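Local coordinates for protein VIN1 (Oscarella pearsei, PDB 6BFI) that probably binds actin filaments and may take part in cell-cell adhesion, as a sponge member of the vinculin/alpha-catenin family, at residues A[374-379]-A[484-489]; A[381-386]-A[450-455]; A[411-416]-A[477-482]; A[416-421]-A[440-445]. All blocks are in the same frame, centred on the assembly; numbering follows the deposited sequence.

All four contacts lie in one helical region of the chain, and none involves a strand. Read along the sequence, contact 1 (374-379 with 484-489) encloses the others; contacts 2 and 3 interleave, and contact 4 falls within the span of each. Contact 3 is central: its centre lies about 8 Å from those of contacts 2 and 4 and about 9 Å from that of contact 1, whereas contact 2 is about 16 Å from contacts 1 and 4. Helix 466-493 serves contacts 1 and 3, helix 399-427 contacts 3 and 4, whose segments overlap at R416. The result is a continuous helical core closed by residues over a hundred positions apart.

Contact 1 of 4, residues A[374-379]-A[484-489]; sequences TDFVNV and ESMGRS
F376 points its ring edge at the methyl of M486, and the two side chains cross at about a right angle. The ring meets CE of M486 close to its own plane: F376 CZ lies 3.6 Å from M486 CE and F376 CE2 3.9 Å from the same methyl. Sulfur stands farther back, with M486 SD 5.3 Å from F376 CZ, so the contact is made by carbon. Two torsions bring the methyl there: M486 CG is anti to the backbone N (chi1 -164°), and the chain, extended as far as SD, bends at chi3 (72°) to turn its end to the phenyl. Beside it, the backbone of G487 completes the partner surface: its CA comes to 3.8 Å from F376 CE2, approaching the ring obliquely. The same ring carbon, CE2, thus touches both the methionine methyl and the glycine backbone, while CZ meets the methyl alone. F376 is the first residue to leave helical geometry after helix 344-375, so the contact ties the beginning of an interhelical turn to helix 466-493 in the all-helical architecture of the vinculin family. N378 precedes the start of the next helix, and its OD1 makes a weak capping bond to the N of G381. With CG opposite its carbonyl carbon (chi1 -74°), F376 directs its ring between helix 466-493 and helix 399-427, where L417 and T420 touch it. M486 in turn packs on A421, L438 and L445.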
loop_
_atom_site.group_PDB
_atom_site.type_symbol
_atom_site.label_atom_id
_atom_site.label_comp_id
_atom_site.label_asym_id
_atom_site.label_seq_id
_atom_site.Cartn_x
_atom_site.Cartn_y
_atom_site.Cartn_z
ATOM N N THR A 374 5.796 5.963 24.157
ATOM C CA THR A 374 6.487 5.133 25.136
ATOM C C THR A 374 7.497 4.202 24.476
ATOM O O THR A 374 8.647 4.102 24.920
ATOM C CB THR A 374 5.474 4.321 25.943
ATOM O OG1 THR A 374 4.584 5.212 26.626
ATOM C CG2 THR A 374 6.189 3.442 26.962
ATOM N N ASP A 375 7.087 3.511 23.411
ATOM C CA ASP A 375 7.899 2.419 22.883
ATOM C C ASP A 375 9.028 2.898 21.974
ATOM O O ASP A 375 10.066 2.233 21.891
ATOM C CB ASP A 375 7.006 1.425 22.140
ATOM C CG ASP A 375 5.906 0.853 23.023
ATOM O OD1 ASP A 375 6.009 0.964 24.264
ATOM O OD2 ASP A 375 4.937 0.285 22.473
ATOM N N PHE A 376 8.861 4.031 21.294
ATOM C CA PHE A 376 9.866 4.537 20.371
ATOM C C PHE A 376 10.704 5.660 20.969
ATOM O O PHE A 376 11.354 6.400 20.224
ATOM C CB PHE A 376 9.206 5.019 19.077
ATOM C CG PHE A 376 8.746 3.913 18.178
ATOM C CD1 PHE A 376 7.539 3.269 18.409
ATOM C CD2 PHE A 376 9.511 3.524 17.092
ATOM C CE1 PHE A 376 7.110 2.251 17.573
ATOM C CE2 PHE A 376 9.090 2.508 16.255
ATOM C CZ PHE A 376 7.889 1.871 16.496
ATOM N N VAL A 377 10.707 5.803 22.296
ATOM C CA VAL A 377 11.452 6.890 22.915
ATOM C C VAL A 377 12.958 6.677 22.811
ATOM O O VAL A 377 13.727 7.646 22.869
ATOM C CB VAL A 377 11.018 7.066 24.384
ATOM C CG1 VAL A 377 11.542 5.921 25.245
ATOM C CG2 VAL A 377 11.483 8.406 24.924
ATOM N N ASN A 378 13.402 5.427 22.636
ATOM C CA ASN A 378 14.829 5.107 22.624
ATOM C C ASN A 378 15.007 3.837 21.785
ATOM O O ASN A 378 15.186 2.732 22.302
ATOM C CB ASN A 378 15.370 4.930 24.041
ATOM C CG ASN A 378 16.874 4.793 24.079
ATOM O OD1 ASN A 378 17.545 4.926 23.057
ATOM N ND2 ASN A 378 17.417 4.541 25.265
ATOM N N VAL A 379 14.954 4.007 20.462
ATOM C CA VAL A 379 14.964 2.859 19.560
ATOM C C VAL A 379 16.329 2.177 19.558
ATOM O O VAL A 379 16.419 0.945 19.610
ATOM C CB VAL A 379 14.544 3.293 18.143
ATOM C CG1 VAL A 379 14.656 2.130 17.178
ATOM C CG2 VAL A 379 13.128 3.838 18.155
ATOM N N GLU A 484 14.372 2.417 12.126
ATOM C CA GLU A 484 14.149 3.845 11.924
ATOM C C GLU A 484 13.148 4.100 10.803
ATOM O O GLU A 484 12.311 5.006 10.908
ATOM C CB GLU A 484 15.473 4.553 11.637
ATOM C CG GLU A 484 16.290 4.900 12.881
ATOM C CD GLU A 484 15.761 6.121 13.625
ATOM O OE1 GLU A 484 14.656 6.605 13.293
ATOM O OE2 GLU A 484 16.456 6.604 14.544
ATOM N N SER A 485 13.211 3.322 9.719
ATOM C CA SER A 485 12.224 3.495 8.655
ATOM C C SER A 485 10.829 3.104 9.131
ATOM O O SER A 485 9.848 3.819 8.865
ATOM C CB SER A 485 12.624 2.682 7.427
ATOM O OG SER A 485 12.557 1.296 7.700
ATOM N N MET A 486 10.719 1.975 9.840
ATOM C CA MET A 486 9.437 1.605 10.431
ATOM C C MET A 486 8.933 2.699 11.364
ATOM O O MET A 486 7.730 2.986 11.407
ATOM C CB MET A 486 9.560 0.278 11.180
ATOM C CG MET A 486 8.223 -0.374 11.496
ATOM S SD MET A 486 8.365 -1.729 12.675
ATOM C CE MET A 486 8.692 -0.816 14.182
ATOM N N GLY A 487 9.845 3.329 12.108
ATOM C CA GLY A 487 9.455 4.445 12.952
ATOM C C GLY A 487 8.949 5.632 12.155
ATOM O O GLY A 487 8.030 6.332 12.586
ATOM N N ARG A 488 9.543 5.878 10.984
ATOM C CA ARG A 488 9.048 6.947 10.120
ATOM C C ARG A 488 7.632 6.657 9.640
ATOM O O ARG A 488 6.788 7.561 9.589
ATOM C CB ARG A 488 9.978 7.147 8.923
ATOM C CG ARG A 488 11.051 8.200 9.128
ATOM C CD ARG A 488 11.629 8.647 7.793
ATOM N NE ARG A 488 12.063 7.516 6.977
ATOM C CZ ARG A 488 13.283 6.991 7.016
ATOM N NH1 ARG A 488 14.197 7.495 7.832
ATOM N NH2 ARG A 488 13.590 5.961 6.238
ATOM N N SER A 489 7.349 5.405 9.271
ATOM C CA SER A 489 5.991 5.066 8.857
ATOM C C SER A 489 5.008 5.228 10.013
ATOM O O SER A 489 3.916 5.796 9.844
ATOM C CB SER A 489 5.946 3.640 8.309
ATOM O OG SER A 489 6.796 3.505 7.184
#

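Contact 2 of 4, residues A[381-386]-A[450-455]; sequences GPIKAL and TAVVPA
I383 meets V452 first, the two side chains crossing at about a right angle. A first torsion of -167° sets CG1 of I383 far from its own backbone N, and the chain runs on fully extended, which carries its terminal methyl over to the second helix: I383 CD1 is 4.0 Å from V452 CG1 and 4.2 Å from V452 CG2. That methyl therefore lies against both branches of the valine, and behind it CG1 of I383 also comes to 4.0 Å from V452 CG1. W479 and F410 line the same isoleucine from the neighbouring helices. L386, one turn on from I383, points at the second segment; it places CD2 3.7 Å from V452 CG1, the tightest approach here, and 4.3 Å from V453 CG2. V452 CG1 thus receives both helix 381-390 residues at once, from I383 and from L386, while V453 is touched more lightly at the flank. These valines open helix 452-460, so the contact joins the first turns of two short helices; V452 is also covered by F410 and V475. Every atom in the interface is aliphatic carbon, without a directional bond between the segments. Cohesion between them probably comes from methyl-to-methyl fit and from the exclusion of water, consistent with I383, L386 and V452 being buried.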
loop_
_atom_site.group_PDB
_atom_site.type_symbol
_atom_site.label_atom_id
_atom_site.label_comp_id
_atom_site.label_asym_id
_atom_site.label_seq_id
_atom_site.Cartn_x
_atom_site.Cartn_y
_atom_site.Cartn_z
ATOM N N GLY A 381 18.914 2.504 21.820
ATOM C CA GLY A 381 19.540 2.291 23.106
ATOM C C GLY A 381 19.842 0.839 23.434
ATOM O O GLY A 381 20.995 0.465 23.678
ATOM N N PRO A 382 18.806 -0.010 23.464
ATOM C CA PRO A 382 19.026 -1.405 23.887
ATOM C C PRO A 382 20.003 -2.180 23.016
ATOM O O PRO A 382 20.794 -2.971 23.549
ATOM C CB PRO A 382 17.615 -2.005 23.833
ATOM C CG PRO A 382 16.713 -0.843 24.059
ATOM C CD PRO A 382 17.371 0.307 23.351
ATOM N N ILE A 383 19.978 -1.987 21.694
ATOM C CA ILE A 383 20.910 -2.729 20.848
ATOM C C ILE A 383 22.331 -2.211 21.037
ATOM O O ILE A 383 23.299 -2.973 20.907
ATOM C CB ILE A 383 20.477 -2.682 19.369
ATOM C CG1 ILE A 383 21.272 -3.708 18.554
ATOM C CG2 ILE A 383 20.674 -1.294 18.785
ATOM C CD1 ILE A 383 20.917 -3.736 17.081
ATOM N N LYS A 384 22.484 -0.922 21.352
ATOM C CA LYS A 384 23.805 -0.401 21.682
ATOM C C LYS A 384 24.309 -0.994 22.989
ATOM O O LYS A 384 25.490 -1.344 23.106
ATOM C CB LYS A 384 23.764 1.126 21.761
ATOM C CG LYS A 384 25.107 1.763 22.064
ATOM C CD LYS A 384 26.128 1.406 20.999
ATOM C CE LYS A 384 27.472 2.052 21.284
ATOM N NZ LYS A 384 28.486 1.682 20.258
ATOM N N ALA A 385 23.423 -1.123 23.981
ATOM C CA ALA A 385 23.797 -1.778 25.229
ATOM C C ALA A 385 24.178 -3.235 25.001
ATOM O O ALA A 385 25.077 -3.755 25.672
ATOM C CB ALA A 385 22.653 -1.672 26.238
ATOM N N LEU A 386 23.514 -3.907 24.055
ATOM C CA LEU A 386 23.881 -5.283 23.737
ATOM C C LEU A 386 25.249 -5.350 23.067
ATOM O O LEU A 386 26.071 -6.210 23.408
ATOM C CB LEU A 386 22.818 -5.923 22.847
ATOM C CG LEU A 386 23.146 -7.329 22.337
ATOM C CD1 LEU A 386 23.214 -8.328 23.484
ATOM C CD2 LEU A 386 22.135 -7.773 21.297
ATOM N N THR A 450 16.226 -11.442 14.347
ATOM C CA THR A 450 16.680 -12.796 14.663
ATOM C C THR A 450 18.197 -12.952 14.555
ATOM O O THR A 450 18.752 -13.892 15.136
ATOM C CB THR A 450 16.010 -13.828 13.753
ATOM O OG1 THR A 450 16.515 -13.701 12.417
ATOM C CG2 THR A 450 14.498 -13.641 13.749
ATOM N N ALA A 451 18.882 -12.062 13.840
ATOM C CA ALA A 451 20.312 -12.196 13.597
ATOM C C ALA A 451 21.170 -11.335 14.515
ATOM O O ALA A 451 22.401 -11.424 14.451
ATOM C CB ALA A 451 20.632 -11.860 12.138
ATOM N N VAL A 452 20.561 -10.513 15.368
ATOM C CA VAL A 452 21.330 -9.575 16.180
ATOM C C VAL A 452 22.024 -10.291 17.334
ATOM O O VAL A 452 23.227 -10.117 17.559
ATOM C CB VAL A 452 20.417 -8.439 16.676
ATOM C CG1 VAL A 452 21.091 -7.652 17.785
ATOM C CG2 VAL A 452 20.049 -7.523 15.518
ATOM N N VAL A 453 21.277 -11.105 18.087
ATOM C CA VAL A 453 21.880 -11.808 19.226
ATOM C C VAL A 453 22.949 -12.795 18.791
ATOM O O VAL A 453 24.001 -12.857 19.449
ATOM C CB VAL A 453 20.778 -12.449 20.090
ATOM C CG1 VAL A 453 21.394 -13.312 21.179
ATOM C CG2 VAL A 453 19.890 -11.369 20.702
ATOM N N PRO A 454 22.777 -13.599 17.730
ATOM C CA PRO A 454 23.869 -14.508 17.340
ATOM C C PRO A 454 25.174 -13.800 17.016
ATOM O O PRO A 454 26.243 -14.268 17.434
ATOM C CB PRO A 454 23.293 -15.231 16.115
ATOM C CG PRO A 454 21.832 -15.221 16.345
ATOM C CD PRO A 454 21.542 -13.891 16.976
ATOM N N ALA A 455 25.123 -12.682 16.289
ATOM C CA ALA A 455 26.352 -11.972 15.937
ATOM C C ALA A 455 27.038 -11.416 17.178
ATOM O O ALA A 455 28.250 -11.590 17.370
ATOM C CB ALA A 455 26.044 -10.856 14.940
#

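Contact 3 of 4, residues A[411-416]-A[477-482]; sequences EAHTAR and EKWLEA
In the helical core of this vinculin-family chain, segments 411-416 and 477-482 of helices 399-427 and 466-493 meet through W479, whose indole reaches T414 and H413. A chi1 of -173° swings the indole away from the backbone N and sends the ring out from its helix. T414 arrives at the indole edge: its CB lies in the ring plane, 3.7 Å from W479 NE1 and 3.8 Å from W479 CZ2. The threonine oxygen OG1 is 3.4 Å from W479 NE1. OG1 is hydrogen-bonded to S449 OG of helix 432-449, which also takes a weak bond from the indole N-H. W479 CH2 comes to 4.1 Å from H413 CD2, lying near the plane of the imidazole at its edge, whereas H413 CD2 is oblique to the indole. That imidazole bonds through NE2 to the carbonyl O of V379. With an alanine in place of W479, T414 and H413 would probably lose their partner across the helices, opening a gap beside F410, whose ring also meets the indole. The chemistry is mixed: the indole provides most of the packing surface between the segments, T414 at its edge, while S449 gives the buried threonine hydroxyl and, more weakly, the indole nitrogen a polar partner.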
loop_
_atom_site.group_PDB
_atom_site.type_symbol
_atom_site.label_atom_id
_atom_site.label_comp_id
_atom_site.label_asym_id
_atom_site.label_seq_id
_atom_site.Cartn_x
_atom_site.Cartn_y
_atom_site.Cartn_z
ATOM N N GLU A 411 15.582 -8.228 22.863
ATOM C CA GLU A 411 14.515 -9.008 22.240
ATOM C C GLU A 411 13.143 -8.446 22.600
ATOM O O GLU A 411 12.287 -8.257 21.724
ATOM C CB GLU A 411 14.629 -10.476 22.654
ATOM C CG GLU A 411 15.831 -11.193 22.053
ATOM C CD GLU A 411 15.581 -11.681 20.636
ATOM O OE1 GLU A 411 15.538 -12.912 20.434
ATOM O OE2 GLU A 411 15.423 -10.839 19.725
ATOM N N ALA A 412 12.922 -8.159 23.888
ATOM C CA ALA A 412 11.647 -7.577 24.296
ATOM C C ALA A 412 11.447 -6.191 23.694
ATOM O O ALA A 412 10.317 -5.813 23.358
ATOM C CB ALA A 412 11.558 -7.515 25.821
ATOM N N HIS A 413 12.533 -5.430 23.530
ATOM C CA HIS A 413 12.428 -4.097 22.947
ATOM C C HIS A 413 11.941 -4.163 21.501
ATOM O O HIS A 413 10.909 -3.578 21.149
ATOM C CB HIS A 413 13.779 -3.385 23.036
ATOM C CG HIS A 413 13.793 -2.028 22.405
ATOM N ND1 HIS A 413 13.035 -0.978 22.877
ATOM C CD2 HIS A 413 14.480 -1.548 21.341
ATOM C CE1 HIS A 413 13.254 0.090 22.130
ATOM N NE2 HIS A 413 14.126 -0.230 21.190
ATOM N N THR A 414 12.673 -4.881 20.645
ATOM C CA THR A 414 12.283 -4.951 19.239
ATOM C C THR A 414 10.935 -5.641 19.058
ATOM O O THR A 414 10.153 -5.245 18.178
ATOM C CB THR A 414 13.368 -5.656 18.421
ATOM O OG1 THR A 414 12.962 -5.737 17.050
ATOM C CG2 THR A 414 13.637 -7.061 18.953
ATOM N N ALA A 415 10.630 -6.647 19.882
ATOM C CA ALA A 415 9.295 -7.234 19.844
ATOM C C ALA A 415 8.231 -6.184 20.142
ATOM O O ALA A 415 7.173 -6.158 19.498
ATOM C CB ALA A 415 9.196 -8.395 20.834
ATOM N N ARG A 416 8.502 -5.296 21.104
ATOM C CA ARG A 416 7.542 -4.245 21.427
ATOM C C ARG A 416 7.393 -3.258 20.276
ATOM O O ARG A 416 6.278 -2.801 19.985
ATOM C CB ARG A 416 7.966 -3.522 22.703
ATOM C CG ARG A 416 6.981 -2.468 23.171
ATOM C CD ARG A 416 5.648 -3.088 23.554
ATOM N NE ARG A 416 4.799 -2.133 24.256
ATOM C CZ ARG A 416 3.682 -2.455 24.900
ATOM N NH1 ARG A 416 3.272 -3.715 24.935
ATOM N NH2 ARG A 416 2.980 -1.516 25.518
ATOM N N GLU A 477 23.682 -1.845 12.163
ATOM C CA GLU A 477 23.210 -0.769 11.300
ATOM C C GLU A 477 22.033 -1.207 10.435
ATOM O O GLU A 477 21.184 -0.379 10.086
ATOM C CB GLU A 477 24.355 -0.250 10.433
ATOM C CG GLU A 477 25.479 0.377 11.242
ATOM C CD GLU A 477 26.682 0.735 10.393
ATOM O OE1 GLU A 477 26.997 1.939 10.273
ATOM O OE2 GLU A 477 27.310 -0.193 9.839
ATOM N N LYS A 478 21.959 -2.492 10.076
ATOM C CA LYS A 478 20.768 -2.975 9.382
ATOM C C LYS A 478 19.543 -2.906 10.284
ATOM O O LYS A 478 18.469 -2.457 9.854
ATOM C CB LYS A 478 20.985 -4.402 8.879
ATOM C CG LYS A 478 21.992 -4.502 7.751
ATOM C CD LYS A 478 21.556 -3.653 6.571
ATOM C CE LYS A 478 22.712 -3.393 5.624
ATOM N NZ LYS A 478 22.302 -2.528 4.485
ATOM N N TRP A 479 19.689 -3.335 11.541
ATOM C CA TRP A 479 18.574 -3.249 12.476
ATOM C C TRP A 479 18.159 -1.800 12.703
ATOM O O TRP A 479 16.963 -1.489 12.740
ATOM C CB TRP A 479 18.934 -3.917 13.802
ATOM C CG TRP A 479 17.772 -4.002 14.759
ATOM C CD1 TRP A 479 16.956 -5.078 14.963
ATOM C CD2 TRP A 479 17.290 -2.965 15.626
ATOM N NE1 TRP A 479 16.000 -4.776 15.906
ATOM C CE2 TRP A 479 16.184 -3.486 16.328
ATOM C CE3 TRP A 479 17.688 -1.649 15.879
ATOM C CZ2 TRP A 479 15.475 -2.738 17.264
ATOM C CZ3 TRP A 479 16.980 -0.909 16.806
ATOM C CH2 TRP A 479 15.886 -1.454 17.487
ATOM N N LEU A 480 19.134 -0.900 12.856
ATOM C CA LEU A 480 18.810 0.508 13.065
ATOM C C LEU A 480 18.126 1.108 11.843
ATOM O O LEU A 480 17.226 1.944 11.976
ATOM C CB LEU A 480 20.073 1.297 13.412
ATOM C CG LEU A 480 20.643 1.093 14.816
ATOM C CD1 LEU A 480 21.912 1.918 15.015
ATOM C CD2 LEU A 480 19.603 1.440 15.869
ATOM N N GLU A 481 18.541 0.697 10.644
ATOM C CA GLU A 481 17.901 1.201 9.433
ATOM C C GLU A 481 16.446 0.750 9.356
ATOM O O GLU A 481 15.537 1.574 9.177
ATOM C CB GLU A 481 18.678 0.744 8.199
ATOM C CG GLU A 481 17.955 1.001 6.886
ATOM C CD GLU A 481 17.587 -0.280 6.160
ATOM O OE1 GLU A 481 18.383 -1.244 6.209
ATOM O OE2 GLU A 481 16.500 -0.324 5.544
ATOM N N ALA A 482 16.207 -0.557 9.499
ATOM C CA ALA A 482 14.838 -1.061 9.435
ATOM C C ALA A 482 13.970 -0.439 10.522
ATOM O O ALA A 482 12.832 -0.024 10.259
ATOM C CB ALA A 482 14.833 -2.584 9.554
#

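Contact 4 of 4, residues A[416-421]-A[440-445]; sequences RLADTA and KEAAKL
L445 lays its CD2 methyl against the CB of L417, 4.1 Å apart. At L445 a chi1 of -177° stretches the side chain away from its own helix and across to the other; L417 answers with the root of its side chain, because its CG, beside the backbone N (chi1 -67°), takes the branched end elsewhere, toward the loop 376-379. One turn from L445, A442 continues the interface with a single methyl. A442 CB sits 4.2 Å from A421 CB and 4.4 Å from A418 CB, and it also approaches A418 O at 4.3 Å, so it lies against one turn of the partner helix between A418 and A421. Small residues bring the backbones near: the CA atoms of A418 and A442 are 5.1 Å apart. The axes of the two short segments are antiparallel, at 166°, and approach to 9.3 Å, forming the two arms of a helical hairpin joined by the brief link between helices 399-427 and 432-449. All five touching residues are buried and apolar; on the exposed side D419 makes a salt bridge to R446. Helix 466-493 covers one flank of the hairpin: its W479 packs on L445, and S489 is hydrogen-bonded to E441. Toward helix 344-375, R416 forms a salt bridge with D375.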
loop_
_atom_site.group_PDB
_atom_site.type_symbol
_atom_site.label_atom_id
_atom_site.label_comp_id
_atom_site.label_asym_id
_atom_site.label_seq_id
_atom_site.Cartn_x
_atom_site.Cartn_y
_atom_site.Cartn_z
ATOM N N ARG A 416 8.502 -5.296 21.104
ATOM C CA ARG A 416 7.542 -4.245 21.427
ATOM C C ARG A 416 7.393 -3.258 20.276
ATOM O O ARG A 416 6.278 -2.801 19.985
ATOM C CB ARG A 416 7.966 -3.522 22.703
ATOM C CG ARG A 416 6.981 -2.468 23.171
ATOM C CD ARG A 416 5.648 -3.088 23.554
ATOM N NE ARG A 416 4.799 -2.133 24.256
ATOM C CZ ARG A 416 3.682 -2.455 24.900
ATOM N NH1 ARG A 416 3.272 -3.715 24.935
ATOM N NH2 ARG A 416 2.980 -1.516 25.518
ATOM N N LEU A 417 8.500 -2.910 19.614
ATOM C CA LEU A 417 8.415 -2.031 18.450
ATOM C C LEU A 417 7.520 -2.633 17.376
ATOM O O LEU A 417 6.635 -1.955 16.835
ATOM C CB LEU A 417 9.809 -1.756 17.885
ATOM C CG LEU A 417 10.773 -0.946 18.748
ATOM C CD1 LEU A 417 12.073 -0.711 17.992
ATOM C CD2 LEU A 417 10.139 0.372 19.175
ATOM N N ALA A 418 7.731 -3.913 17.056
ATOM C CA ALA A 418 6.931 -4.539 16.005
ATOM C C ALA A 418 5.466 -4.657 16.414
ATOM O O ALA A 418 4.567 -4.467 15.584
ATOM C CB ALA A 418 7.509 -5.908 15.650
ATOM N N ASP A 419 5.206 -4.966 17.689
ATOM C CA ASP A 419 3.827 -5.029 18.166
ATOM C C ASP A 419 3.139 -3.677 18.039
ATOM O O ASP A 419 1.991 -3.595 17.585
ATOM C CB ASP A 419 3.789 -5.514 19.616
ATOM C CG ASP A 419 3.978 -7.013 19.735
ATOM O OD1 ASP A 419 4.481 -7.628 18.771
ATOM O OD2 ASP A 419 3.622 -7.576 20.792
ATOM N N THR A 420 3.828 -2.603 18.431
ATOM C CA THR A 420 3.245 -1.271 18.318
ATOM C C THR A 420 2.982 -0.907 16.863
ATOM O O THR A 420 1.931 -0.339 16.536
ATOM C CB THR A 420 4.160 -0.243 18.983
ATOM O OG1 THR A 420 4.131 -0.436 20.402
ATOM C CG2 THR A 420 3.708 1.175 18.662
ATOM N N ALA A 421 3.919 -1.235 15.969
ATOM C CA ALA A 421 3.670 -1.027 14.546
ATOM C C ALA A 421 2.423 -1.777 14.092
ATOM O O ALA A 421 1.626 -1.252 13.304
ATOM C CB ALA A 421 4.888 -1.459 13.730
ATOM N N LYS A 440 4.767 -4.935 6.485
ATOM C CA LYS A 440 5.956 -5.475 5.834
ATOM C C LYS A 440 7.222 -5.027 6.555
ATOM O O LYS A 440 8.116 -5.837 6.829
ATOM C CB LYS A 440 5.988 -5.051 4.364
ATOM C CG LYS A 440 7.008 -5.802 3.521
ATOM C CD LYS A 440 6.850 -5.490 2.038
ATOM C CE LYS A 440 7.428 -4.128 1.681
ATOM N NZ LYS A 440 8.917 -4.120 1.753
ATOM N N GLU A 441 7.309 -3.735 6.884
ATOM C CA GLU A 441 8.487 -3.237 7.588
ATOM C C GLU A 441 8.617 -3.855 8.976
ATOM O O GLU A 441 9.737 -4.069 9.461
ATOM C CB GLU A 441 8.438 -1.713 7.676
ATOM C CG GLU A 441 8.376 -1.035 6.318
ATOM C CD GLU A 441 8.432 0.475 6.409
ATOM O OE1 GLU A 441 8.796 1.117 5.400
ATOM O OE2 GLU A 441 8.115 1.019 7.486
ATOM N N ALA A 442 7.491 -4.158 9.625
ATOM C CA ALA A 442 7.543 -4.831 10.918
ATOM C C ALA A 442 8.070 -6.255 10.775
ATOM O O ALA A 442 8.938 -6.687 11.546
ATOM C CB ALA A 442 6.159 -4.827 11.567
ATOM N N ALA A 443 7.551 -7.003 9.796
ATOM C CA ALA A 443 8.025 -8.367 9.578
ATOM C C ALA A 443 9.512 -8.384 9.241
ATOM O O ALA A 443 10.252 -9.272 9.689
ATOM C CB ALA A 443 7.213 -9.038 8.471
ATOM N N LYS A 444 9.968 -7.403 8.459
ATOM C CA LYS A 444 11.397 -7.268 8.199
ATOM C C LYS A 444 12.166 -6.992 9.484
ATOM O O LYS A 444 13.245 -7.558 9.705
ATOM C CB LYS A 444 11.640 -6.163 7.172
ATOM C CG LYS A 444 13.026 -5.544 7.251
ATOM C CD LYS A 444 13.367 -4.750 6.002
ATOM C CE LYS A 444 14.728 -4.087 6.142
ATOM N NZ LYS A 444 15.234 -3.540 4.853
ATOM N N LEU A 445 11.620 -6.133 10.353
ATOM C CA LEU A 445 12.310 -5.822 11.602
ATOM C C LEU A 445 12.469 -7.062 12.475
ATOM O O LEU A 445 13.544 -7.296 13.041
ATOM C CB LEU A 445 11.565 -4.726 12.361
ATOM C CG LEU A 445 12.244 -4.265 13.653
ATOM C CD1 LEU A 445 13.630 -3.721 13.359
ATOM C CD2 LEU A 445 11.395 -3.221 14.372
#